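Local coordinates for SusD superfamily protein (Bacteroides vulgatus ATCC 8482, PDB 3JQ0), which probably takes part in nutrient binding, most likely of sugars, at the bacterial outer membrane, as a member of the SusD family, at residues 398-401 with 402-405; 385-388 with 389-392; 309-313 with 314-318; 430-433 with 434-437. One frame throughout, in Å; residues are numbered along the deposited sequence.

In the fold
The four contacts illustrate how local chemistry follows position in a helical fold. Interactions 2 and 4 lie within single helices, 383-394 and 430-441, which pack together; both are buried, and most of their charged side-chain ends have polar or ionic partners. Interaction 1, where helix 396-401 gives way to helix 403-406, is a surface contact in which a ring stack and bridging waters dominate. Partly buried, interaction 3 caps helix 315-319, with a buried carboxylate and a sulfate bound by its turn. Glu-437 of interaction 4 joins three of them by salt bridges to Arg-390 and Arg-315, while Phe-399 of interaction 1 packs on Asn-387, Arg-390 and Glu-391 of interaction 2.

Interaction 1: residues 398-401 with 402-405; sequences YFNE and HKAE
The carbonyl oxygen of Asn-400 takes two waters, and both lead to Lys-403. One donates to Asn-400 O at 2.6 Å and accepts from Lys-403 N at 3.0 Å; the other links the same oxygen to Lys-403 NZ, a weak bond on the lysine side. Here helix 396-401 ends and helix 403-406 begins, with His-402 as the junction: it is the first residue to leave helical geometry and the N-cap of the next helix. His-402 N donates to Phe-399 O at 3.1 Å, from above the carbonyl plane. The main side-chain contact is an offset stack of Tyr-398 and His-402, ring centroids 3.9 Å apart and planes at 21°. His-402 CD2 sits over the centre of the tyrosine face, whereas Tyr-398 CZ lies towards the rim of the imidazole. With chi1 at -174° the tyrosine ring swings to the carbonyl side, towards the histidine; the carbonyl oxygen of Glu-401 covers the opposite imidazole face. A water joins His-402 NE2 to Glu-401 OE1. In one of the two conformers of Glu-405, His-402 ND1 donates almost straight to Glu-405 OE2 at 2.7 Å, with OE2 in the ring plane. Partners at both nitrogens would then hold the ring's rotation, and the two nearby carboxylates would probably favour the protonated imidazole.

Interaction 2: residues 385-388 with 389-392; sequences EINA and VRER
Regular alpha-helical bonds run from 385-388 to 389-392: Arg-390 N donates to Ile-386 O at 3.0 Å and Glu-391 N to Asn-387 O at 2.8 Å, while Val-389 N reaches Glu-385 O only weakly. One turn apart, Ile-386 and Arg-390 lie side by side and point the same way. The CG2 branch of Ile-386 rests over one face of the guanidinium, 3.5 Å from Arg-390 NE. It is the extended chain of the arginine, CG to NE in one straight run (chi2 -175°, chi3 176°), that carries the flat group back over this methyl. On the way Arg-390 CD passes 3.8 Å from Asn-387 OD1, an oxygen that accepts from Tyr-408 N. Arg-390 NE forms a salt bridge with Glu-437 and NH2 another with Asp-426, so the group has ionic partners as well as apolar contact on one face. Asn-387 and Glu-391, both touched by Phe-399, are bridged by a water that donates to Glu-391 OE1 at 2.8 Å and, weakly, to Asn-387 O; Glu-391 OE2 has its own bond, to Ser-396 OG. Such a buried helix, wedged between helices 364-377 and 430-441 with its buried arginines paired to carboxylates, is in keeping with the TPR-like helical scaffold of the SusD family.

Interaction 3: residues 309-313 with 314-318; sequences FRNND and TRWTT. With SO4 (sulfate ion), chain I.
A capped helix start follows a type II beta turn here, with Asp-313 closing the turn from Arg-310 and gripping Arg-315 in the turn that leads into helix 315-319. Asp-313 OD1 accepts from Arg-315 N at 2.9 Å, the capping bond, and from Arg-315 NE at 3.0 Å through its syn lone pair. Arg-315 NH2 meets Asp-313 OD2 at 2.9 Å, completing a side-on, two-nitrogen salt bridge, although carboxylate and guanidinium planes are turned 41° apart. A bend in the arginine chain (chi3 -70°) turns the guanidinium onto the carboxylate that its backbone N also reaches, so cap and salt bridge share one group. Beside them, Trp-316 CA stands over the centre of the Phe-309 ring in a CH-pi contact, 3.6 Å from the centroid, and Phe-309 CB packs on Trp-316 CB at 3.5 Å. At the turn a sulfate, probably from the crystallisation liquor, receives Arg-310 NE and Asn-311 N at O3 and Arg-310 NH2 at O2. Arg-315 NH1 forms salt bridges with Glu-437 and Glu-441 of helix 430-441, while Thr-314 bonds to Ala-393, tying the cap to helix 383-394.

Interaction 4: residues 430-433 with 434-437; sequences ALEA and ILKE
Ala-430 O and Ile-434 N form the first of four successive alpha-helical bonds here, at 3.0 Å, at the start of helix 430-441 in the helical scaffold of this SusD-family protein. The isoleucine also leans on the same oxygen: its CG1 lies beside its own backbone N (chi1 -65°), which brings Ile-434 CG1 to 3.3 Å from Ala-430 O and leaves CD1 lying along the preceding turn. Leu-435 N bonds to Leu-431 O, and Leu-435 CG packs against that oxygen at 3.6 Å. Glu-432 meets Leu-435 more loosely, Glu-432 OE1 to Leu-435 CD1 at 4.2 Å, the glutamate chain folded at CG (chi2 -79°). The second shell surrounds these groups. Tyr-463 OH and Gln-462 NE2, both from helix 457-463, bond to the two carboxylate oxygens of Glu-432, while Tyr-459 and Tyr-463 pack on Leu-435, and Ala-372 and Val-376 of helix 364-377 on Ile-434. Lys-436 turns its amine away from this turn to Asp-426, Lys-424 O and Tyr-417 OH, so the buried charge is met by several acceptors. Besides its arginine partners, Glu-437 has a water: its OE1 accepts, at 2.6 Å, from a molecule whose second donation goes to Ala-433 O at 2.7 Å, the oxygen that takes the Glu-437 N-H as well.

Interaction 1: residues 398-401 with 402-405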
loop_
_atom_site.group_PDB
_atom_site.type_symbol
_atom_site.label_atom_id
_atom_site.label_comp_id
_atom_site.label_asym_id
_atom_site.label_seq_id
_atom_site.Cartn_x
_atom_site.Cartn_y
_atom_site.Cartn_z
ATOM N N TYR A 398 6.016 -23.363 14.572
ATOM C CA TYR A 398 7.064 -23.569 13.613
ATOM C C TYR A 398 8.199 -22.603 13.842
ATOM O O TYR A 398 9.367 -22.976 13.774
ATOM C CB TYR A 398 6.505 -23.419 12.205
ATOM C CG TYR A 398 7.486 -23.763 11.134
ATOM C CD1 TYR A 398 8.387 -22.832 10.650
ATOM C CD2 TYR A 398 7.547 -25.043 10.615
ATOM C CE1 TYR A 398 9.337 -23.185 9.685
ATOM C CE2 TYR A 398 8.465 -25.406 9.633
ATOM C CZ TYR A 398 9.353 -24.480 9.177
ATOM O OH TYR A 398 10.271 -24.841 8.227
ATOM N N PHE A 399 7.898 -21.351 14.114
ATOM C CA PHE A 399 8.936 -20.333 14.326
ATOM C C PHE A 399 9.869 -20.783 15.455
ATOM O O PHE A 399 11.093 -20.746 15.306
ATOM C CB PHE A 399 8.271 -19.014 14.646
ATOM C CG PHE A 399 9.237 -17.888 14.842
ATOM C CD1 PHE A 399 9.738 -17.202 13.778
ATOM C CD2 PHE A 399 9.640 -17.532 16.127
ATOM C CE1 PHE A 399 10.703 -16.146 13.986
ATOM C CE2 PHE A 399 10.554 -16.506 16.365
ATOM C CZ PHE A 399 11.036 -15.810 15.313
ATOM N N ASN A 400 9.296 -21.188 16.568
ATOM C CA ASN A 400 10.100 -21.567 17.736
ATOM C C ASN A 400 10.946 -22.795 17.516
ATOM O O ASN A 400 11.944 -22.950 18.209
ATOM C CB ASN A 400 9.196 -21.720 18.962
ATOM C CG ASN A 400 8.685 -20.360 19.498
ATOM O OD1 ASN A 400 9.280 -19.320 19.236
ATOM N ND2 ASN A 400 7.541 -20.372 20.224
ATOM N N GLU A 401 10.550 -23.659 16.588
ATOM C CA GLU A 401 11.270 -24.858 16.263
ATOM C C GLU A 401 12.360 -24.590 15.224
ATOM O O GLU A 401 13.233 -25.434 15.020
ATOM C CB GLU A 401 10.319 -25.918 15.669
ATOM C CG GLU A 401 9.254 -26.570 16.515
ATOM C CD GLU A 401 8.055 -27.305 15.665
ATOM O OE1 GLU A 401 7.695 -27.037 14.398
ATOM O OE2 GLU A 401 7.394 -28.154 16.346
ATOM N N HIS A 402 12.275 -23.467 14.504
ATOM C CA HIS A 402 13.160 -23.233 13.352
ATOM C C HIS A 402 13.850 -21.871 13.387
ATOM O O HIS A 402 14.218 -21.333 12.331
ATOM C CB HIS A 402 12.400 -23.400 12.020
ATOM C CG HIS A 402 11.902 -24.790 11.821
ATOM N ND1 HIS A 402 12.662 -25.814 11.297
ATOM C CD2 HIS A 402 10.715 -25.332 12.158
ATOM C CE1 HIS A 402 11.939 -26.920 11.285
ATOM N NE2 HIS A 402 10.757 -26.656 11.786
ATOM N N LYS A 403 14.082 -21.330 14.579
ATOM C CA LYS A 403 14.723 -20.033 14.699
ATOM C C LYS A 403 16.084 -19.982 14.003
ATOM O O LYS A 403 16.426 -18.940 13.431
ATOM C CB LYS A 403 14.888 -19.567 16.148
ATOM C CG LYS A 403 13.635 -19.266 16.853
ATOM C CD LYS A 403 13.862 -18.951 18.358
ATOM C CE LYS A 403 12.577 -18.475 19.023
ATOM N NZ LYS A 403 12.777 -18.468 20.506
ATOM N N ALA A 404 16.845 -21.065 14.067
ATOM C CA ALA A 404 18.161 -21.072 13.479
ATOM C C ALA A 404 18.130 -20.960 11.949
ATOM O O ALA A 404 19.167 -20.695 11.334
ATOM C CB ALA A 404 18.942 -22.322 13.925
ATOM N N GLU A 405 16.980 -21.238 11.350
ATOM C CA GLU A 405 16.774 -21.194 9.899
ATOM C C GLU A 405 16.082 -19.906 9.427
ATOM O O GLU A 405 16.431 -19.367 8.388
ATOM C CB GLU A 405 15.926 -22.382 9.416
ATOM C CG GLU A 405 16.499 -23.771 9.645
ATOM C CD GLU A 405 15.410 -24.819 9.574
ATOM O OE1 GLU A 405 14.681 -24.896 8.569
ATOM O OE2 GLU A 405 15.208 -25.487 10.591
HETATM O O HOH W 1 12.558 -23.317 8.202
HETATM O O HOH W 2 14.371 -22.757 17.247
HETATM O O HOH W 3 12.391 -21.686 20.681
HETATM O O HOH W 4 16.215 -23.680 15.339
HETATM O O HOH W 5 8.741 -28.537 12.099
HETATM O O HOH W 6 16.286 -25.402 13.446
#

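Interaction 2: residues 385-388 with 389-392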
loop_
_atom_site.group_PDB
_atom_site.type_symbol
_atom_site.label_atom_id
_atom_site.label_comp_id
_atom_site.label_asym_id
_atom_site.label_seq_id
_atom_site.Cartn_x
_atom_site.Cartn_y
_atom_site.Cartn_z
ATOM N N GLU A 385 11.126 -6.333 16.302
ATOM C CA GLU A 385 10.114 -5.971 15.340
ATOM C C GLU A 385 10.074 -6.943 14.155
ATOM O O GLU A 385 9.007 -7.448 13.762
ATOM C CB GLU A 385 10.330 -4.554 14.808
ATOM C CG GLU A 385 10.098 -3.444 15.773
ATOM C CD GLU A 385 11.225 -3.202 16.761
ATOM O OE1 GLU A 385 12.337 -3.685 16.525
ATOM O OE2 GLU A 385 10.986 -2.458 17.717
ATOM N N ILE A 386 11.242 -7.257 13.621
ATOM C CA ILE A 386 11.314 -8.177 12.497
ATOM C C ILE A 386 10.767 -9.543 12.908
ATOM O O ILE A 386 9.980 -10.156 12.201
ATOM C CB ILE A 386 12.742 -8.289 11.901
ATOM C CG1 ILE A 386 13.226 -6.921 11.405
ATOM C CG2 ILE A 386 12.797 -9.356 10.840
ATOM C CD1 ILE A 386 14.692 -6.876 11.003
ATOM N N ASN A 387 11.230 -10.044 14.056
ATOM C CA ASN A 387 10.812 -11.374 14.490
ATOM C C ASN A 387 9.372 -11.430 14.961
ATOM O O ASN A 387 8.785 -12.508 14.867
ATOM C CB ASN A 387 11.794 -11.964 15.512
ATOM C CG ASN A 387 13.021 -12.482 14.843
ATOM O OD1 ASN A 387 12.999 -12.861 13.685
ATOM N ND2 ASN A 387 14.154 -12.527 15.571
ATOM N N ALA A 388 8.766 -10.326 15.415
ATOM C CA ALA A 388 7.330 -10.359 15.745
ATOM C C ALA A 388 6.553 -10.642 14.442
ATOM O O ALA A 388 5.616 -11.437 14.436
ATOM C CB ALA A 388 6.901 -9.020 16.366
ATOM N N VAL A 389 6.909 -9.969 13.362
ATOM C CA VAL A 389 6.280 -10.146 12.074
ATOM C C VAL A 389 6.537 -11.562 11.530
ATOM O O VAL A 389 5.619 -12.257 11.037
ATOM C CB VAL A 389 6.634 -9.046 11.097
ATOM C CG1 VAL A 389 6.037 -9.319 9.717
ATOM C CG2 VAL A 389 6.174 -7.708 11.619
ATOM N N ARG A 390 7.783 -12.033 11.603
ATOM C CA ARG A 390 8.089 -13.388 11.153
ATOM C C ARG A 390 7.380 -14.460 11.953
ATOM O O ARG A 390 6.865 -15.422 11.394
ATOM C CB ARG A 390 9.604 -13.651 11.149
ATOM C CG ARG A 390 10.375 -12.822 10.159
ATOM C CD ARG A 390 11.840 -13.169 10.091
ATOM N NE ARG A 390 12.494 -12.389 9.054
ATOM C CZ ARG A 390 13.753 -12.533 8.691
ATOM N NH1 ARG A 390 14.513 -13.454 9.272
ATOM N NH2 ARG A 390 14.303 -11.720 7.827
ATOM N N GLU A 391 7.338 -14.293 13.279
ATOM C CA GLU A 391 6.691 -15.300 14.106
ATOM C C GLU A 391 5.223 -15.440 13.697
ATOM O O GLU A 391 4.663 -16.533 13.657
ATOM C CB GLU A 391 6.829 -14.955 15.589
ATOM C CG GLU A 391 6.152 -15.972 16.470
ATOM C CD GLU A 391 6.426 -15.801 17.974
ATOM O OE1 GLU A 391 7.326 -15.028 18.337
ATOM O OE2 GLU A 391 5.772 -16.487 18.789
ATOM N N ARG A 392 4.561 -14.311 13.391
ATOM C CA ARG A 392 3.166 -14.354 12.950
ATOM C C ARG A 392 3.053 -15.079 11.605
ATOM O O ARG A 392 2.088 -15.804 11.379
ATOM C CB ARG A 392 2.589 -12.963 12.926
ATOM C CG ARG A 392 1.061 -12.930 12.646
ATOM C CD ARG A 392 0.660 -12.782 11.165
ATOM N NE ARG A 392 1.078 -11.534 10.554
ATOM C CZ ARG A 392 0.507 -10.359 10.804
ATOM N NH1 ARG A 392 -0.509 -10.261 11.651
ATOM N NH2 ARG A 392 0.953 -9.276 10.214
HETATM O O HOH W 7 9.394 -13.229 17.910
#

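Interaction 3: residues 309-313 with 314-318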
loop_
_atom_site.group_PDB
_atom_site.type_symbol
_atom_site.label_atom_id
_atom_site.label_comp_id
_atom_site.label_asym_id
_atom_site.label_seq_id
_atom_site.Cartn_x
_atom_site.Cartn_y
_atom_site.Cartn_z
ATOM N N PHE A 309 9.349 -16.621 -0.863
ATOM C CA PHE A 309 9.014 -17.045 0.516
ATOM C C PHE A 309 9.702 -18.342 0.837
ATOM O O PHE A 309 9.765 -19.261 0.005
ATOM C CB PHE A 309 7.489 -17.263 0.622
ATOM C CG PHE A 309 6.680 -16.041 0.308
ATOM C CD1 PHE A 309 6.301 -15.813 -0.998
ATOM C CD2 PHE A 309 6.265 -15.170 1.296
ATOM C CE1 PHE A 309 5.522 -14.689 -1.339
ATOM C CE2 PHE A 309 5.493 -14.051 0.964
ATOM C CZ PHE A 309 5.142 -13.824 -0.331
ATOM N N ARG A 310 10.162 -18.447 2.061
ATOM C CA ARG A 310 10.662 -19.706 2.575
ATOM C C ARG A 310 9.517 -20.667 2.832
ATOM O O ARG A 310 8.372 -20.278 3.092
ATOM C CB ARG A 310 11.436 -19.496 3.889
ATOM C CG ARG A 310 12.579 -18.484 3.825
ATOM C CD ARG A 310 13.652 -18.838 2.775
ATOM N NE ARG A 310 14.173 -20.201 2.908
ATOM C CZ ARG A 310 15.044 -20.596 3.841
ATOM N NH1 ARG A 310 15.621 -19.725 4.633
ATOM N NH2 ARG A 310 15.384 -21.867 3.923
ATOM N N ASN A 311 9.846 -21.964 2.825
ATOM C CA ASN A 311 8.831 -22.949 3.106
ATOM C C ASN A 311 8.209 -22.687 4.485
ATOM O O ASN A 311 8.901 -22.321 5.446
ATOM C CB ASN A 311 9.423 -24.348 3.057
ATOM C CG ASN A 311 9.808 -24.802 1.646
ATOM O OD1 ASN A 311 9.549 -24.190 0.605
ATOM N ND2 ASN A 311 10.480 -25.938 1.627
ATOM N N ASN A 312 6.912 -22.898 4.560
ATOM C CA ASN A 312 6.130 -22.771 5.761
ATOM C C ASN A 312 5.853 -21.328 6.196
ATOM O O ASN A 312 5.190 -21.115 7.229
ATOM C CB ASN A 312 6.723 -23.637 6.899
ATOM C CG ASN A 312 6.884 -25.078 6.465
ATOM O OD1 ASN A 312 8.016 -25.608 6.325
ATOM N ND2 ASN A 312 5.767 -25.642 6.111
ATOM N N ASP A 313 6.243 -20.345 5.394
ATOM C CA ASP A 313 5.788 -18.975 5.577
ATOM C C ASP A 313 4.361 -18.933 5.009
ATOM O O ASP A 313 4.163 -19.063 3.808
ATOM C CB ASP A 313 6.729 -18.013 4.867
ATOM C CG ASP A 313 6.304 -16.580 4.987
ATOM O OD1 ASP A 313 5.154 -16.261 5.372
ATOM O OD2 ASP A 313 7.188 -15.711 4.678
ATOM N N THR A 314 3.364 -18.793 5.862
ATOM C CA THR A 314 1.986 -18.847 5.413
ATOM C C THR A 314 1.605 -17.676 4.504
ATOM O O THR A 314 0.605 -17.746 3.775
ATOM C CB THR A 314 0.945 -18.930 6.573
ATOM O OG1 THR A 314 0.817 -17.630 7.151
ATOM C CG2 THR A 314 1.291 -19.963 7.623
ATOM N N ARG A 315 2.425 -16.630 4.482
ATOM C CA ARG A 315 2.141 -15.526 3.573
ATOM C C ARG A 315 2.233 -15.954 2.107
ATOM O O ARG A 315 1.646 -15.323 1.238
ATOM C CB ARG A 315 3.071 -14.358 3.800
ATOM C CG ARG A 315 2.962 -13.810 5.212
ATOM C CD ARG A 315 3.944 -12.682 5.476
ATOM N NE ARG A 315 5.319 -13.230 5.524
ATOM C CZ ARG A 315 6.340 -12.618 6.093
ATOM N NH1 ARG A 315 6.235 -11.387 6.555
ATOM N NH2 ARG A 315 7.499 -13.254 6.168
ATOM N N TRP A 316 3.042 -16.969 1.832
ATOM C CA TRP A 316 3.290 -17.440 0.478
ATOM C C TRP A 316 2.004 -17.845 -0.236
ATOM O O TRP A 316 1.618 -17.240 -1.243
ATOM C CB TRP A 316 4.280 -18.595 0.528
ATOM C CG TRP A 316 4.752 -19.162 -0.755
ATOM C CD1 TRP A 316 4.431 -18.747 -2.006
ATOM C CD2 TRP A 316 5.651 -20.266 -0.888
ATOM N NE1 TRP A 316 5.100 -19.540 -2.920
ATOM C CE2 TRP A 316 5.859 -20.463 -2.263
ATOM C CE3 TRP A 316 6.340 -21.052 0.009
ATOM C CZ2 TRP A 316 6.718 -21.435 -2.752
ATOM C CZ3 TRP A 316 7.189 -22.007 -0.479
ATOM C CH2 TRP A 316 7.373 -22.217 -1.839
ATOM N N THR A 317 1.324 -18.863 0.298
ATOM C CA THR A 317 0.144 -19.405 -0.377
ATOM C C THR A 317 -1.125 -18.651 -0.019
ATOM O O THR A 317 -2.165 -18.887 -0.631
ATOM C CB THR A 317 0.016 -20.872 -0.078
ATOM O OG1 THR A 317 -0.026 -21.061 1.323
ATOM C CG2 THR A 317 1.179 -21.658 -0.677
ATOM N N THR A 318 -1.048 -17.716 0.924
ATOM C CA THR A 318 -2.153 -16.776 1.144
ATOM C C THR A 318 -2.069 -15.645 0.098
ATOM O O THR A 318 -3.096 -15.203 -0.438
ATOM C CB THR A 318 -2.148 -16.251 2.587
ATOM O OG1 THR A 318 -2.466 -17.322 3.465
ATOM C CG2 THR A 318 -3.127 -15.114 2.777
HETATM S S SO4 I . 13.217 -23.533 1.409
HETATM O O1 SO4 I . 13.107 -23.448 -0.070
HETATM O O2 SO4 I . 14.579 -23.764 1.883
HETATM O O3 SO4 I . 12.605 -22.314 1.800
HETATM O O4 SO4 I . 12.521 -24.768 1.682
HETATM O O HOH W 8 2.467 -20.735 2.503
#

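Interaction 4: residues 430-433 with 434-437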
loop_
_atom_site.group_PDB
_atom_site.type_symbol
_atom_site.label_atom_id
_atom_site.label_comp_id
_atom_site.label_asym_id
_atom_site.label_seq_id
_atom_site.Cartn_x
_atom_site.Cartn_y
_atom_site.Cartn_z
ATOM N N ALA A 430 20.686 -5.268 7.848
ATOM C CA ALA A 430 19.350 -5.033 8.402
ATOM C C ALA A 430 18.411 -4.291 7.458
ATOM O O ALA A 430 17.239 -4.626 7.402
ATOM C CB ALA A 430 19.506 -4.308 9.715
ATOM N N LEU A 431 18.920 -3.310 6.702
ATOM C CA LEU A 431 18.073 -2.638 5.739
ATOM C C LEU A 431 17.529 -3.575 4.670
ATOM O O LEU A 431 16.321 -3.566 4.395
ATOM C CB LEU A 431 18.778 -1.452 5.056
ATOM C CG LEU A 431 19.054 -0.255 5.936
ATOM C CD1 LEU A 431 19.810 0.786 5.114
ATOM C CD2 LEU A 431 17.774 0.366 6.576
ATOM N N GLU A 432 18.372 -4.425 4.097
ATOM C CA GLU A 432 17.923 -5.410 3.178
ATOM C C GLU A 432 16.934 -6.355 3.814
ATOM O O GLU A 432 15.938 -6.742 3.184
ATOM C CB GLU A 432 19.107 -6.146 2.573
ATOM C CG GLU A 432 19.901 -5.351 1.557
ATOM C CD GLU A 432 19.301 -5.272 0.169
ATOM O OE1 GLU A 432 18.178 -5.801 -0.089
ATOM O OE2 GLU A 432 20.000 -4.691 -0.696
ATOM N N ALA A 433 17.187 -6.762 5.052
ATOM C CA ALA A 433 16.266 -7.686 5.702
ATOM C C ALA A 433 14.878 -7.076 5.859
ATOM O O ALA A 433 13.873 -7.774 5.730
ATOM C CB ALA A 433 16.791 -8.151 7.083
ATOM N N ILE A 434 14.805 -5.782 6.160
ATOM C CA ILE A 434 13.515 -5.107 6.328
ATOM C C ILE A 434 12.842 -4.941 4.962
ATOM O O ILE A 434 11.633 -5.133 4.858
ATOM C CB ILE A 434 13.666 -3.779 7.060
ATOM C CG1 ILE A 434 14.139 -4.040 8.502
ATOM C CG2 ILE A 434 12.325 -3.032 7.106
ATOM C CD1 ILE A 434 14.690 -2.792 9.191
ATOM N N LEU A 435 13.605 -4.635 3.904
ATOM C CA LEU A 435 13.004 -4.607 2.560
ATOM C C LEU A 435 12.392 -5.965 2.231
ATOM O O LEU A 435 11.283 -6.028 1.708
ATOM C CB LEU A 435 14.019 -4.230 1.492
ATOM C CG LEU A 435 14.449 -2.777 1.449
ATOM C CD1 LEU A 435 15.517 -2.637 0.361
ATOM C CD2 LEU A 435 13.295 -1.820 1.187
ATOM N N LYS A 436 13.107 -7.041 2.524
ATOM C CA LYS A 436 12.620 -8.393 2.234
ATOM C C LYS A 436 11.363 -8.660 3.018
ATOM O O LYS A 436 10.394 -9.226 2.511
ATOM C CB LYS A 436 13.735 -9.380 2.562
ATOM C CG LYS A 436 13.308 -10.863 2.522
ATOM C CD LYS A 436 14.481 -11.828 2.663
ATOM C CE LYS A 436 15.113 -11.828 4.039
ATOM N NZ LYS A 436 16.333 -12.705 4.082
ATOM N N GLU A 437 11.367 -8.272 4.293
ATOM C CA GLU A 437 10.219 -8.529 5.160
ATOM C C GLU A 437 8.995 -7.781 4.633
ATOM O O GLU A 437 7.886 -8.344 4.599
ATOM C CB GLU A 437 10.511 -8.189 6.603
ATOM C CG GLU A 437 9.560 -8.882 7.565
ATOM C CD GLU A 437 9.722 -10.388 7.565
ATOM O OE1 GLU A 437 10.872 -10.870 7.346
ATOM O OE2 GLU A 437 8.712 -11.097 7.748
HETATM O O HOH W 9 13.078 -10.315 5.987
#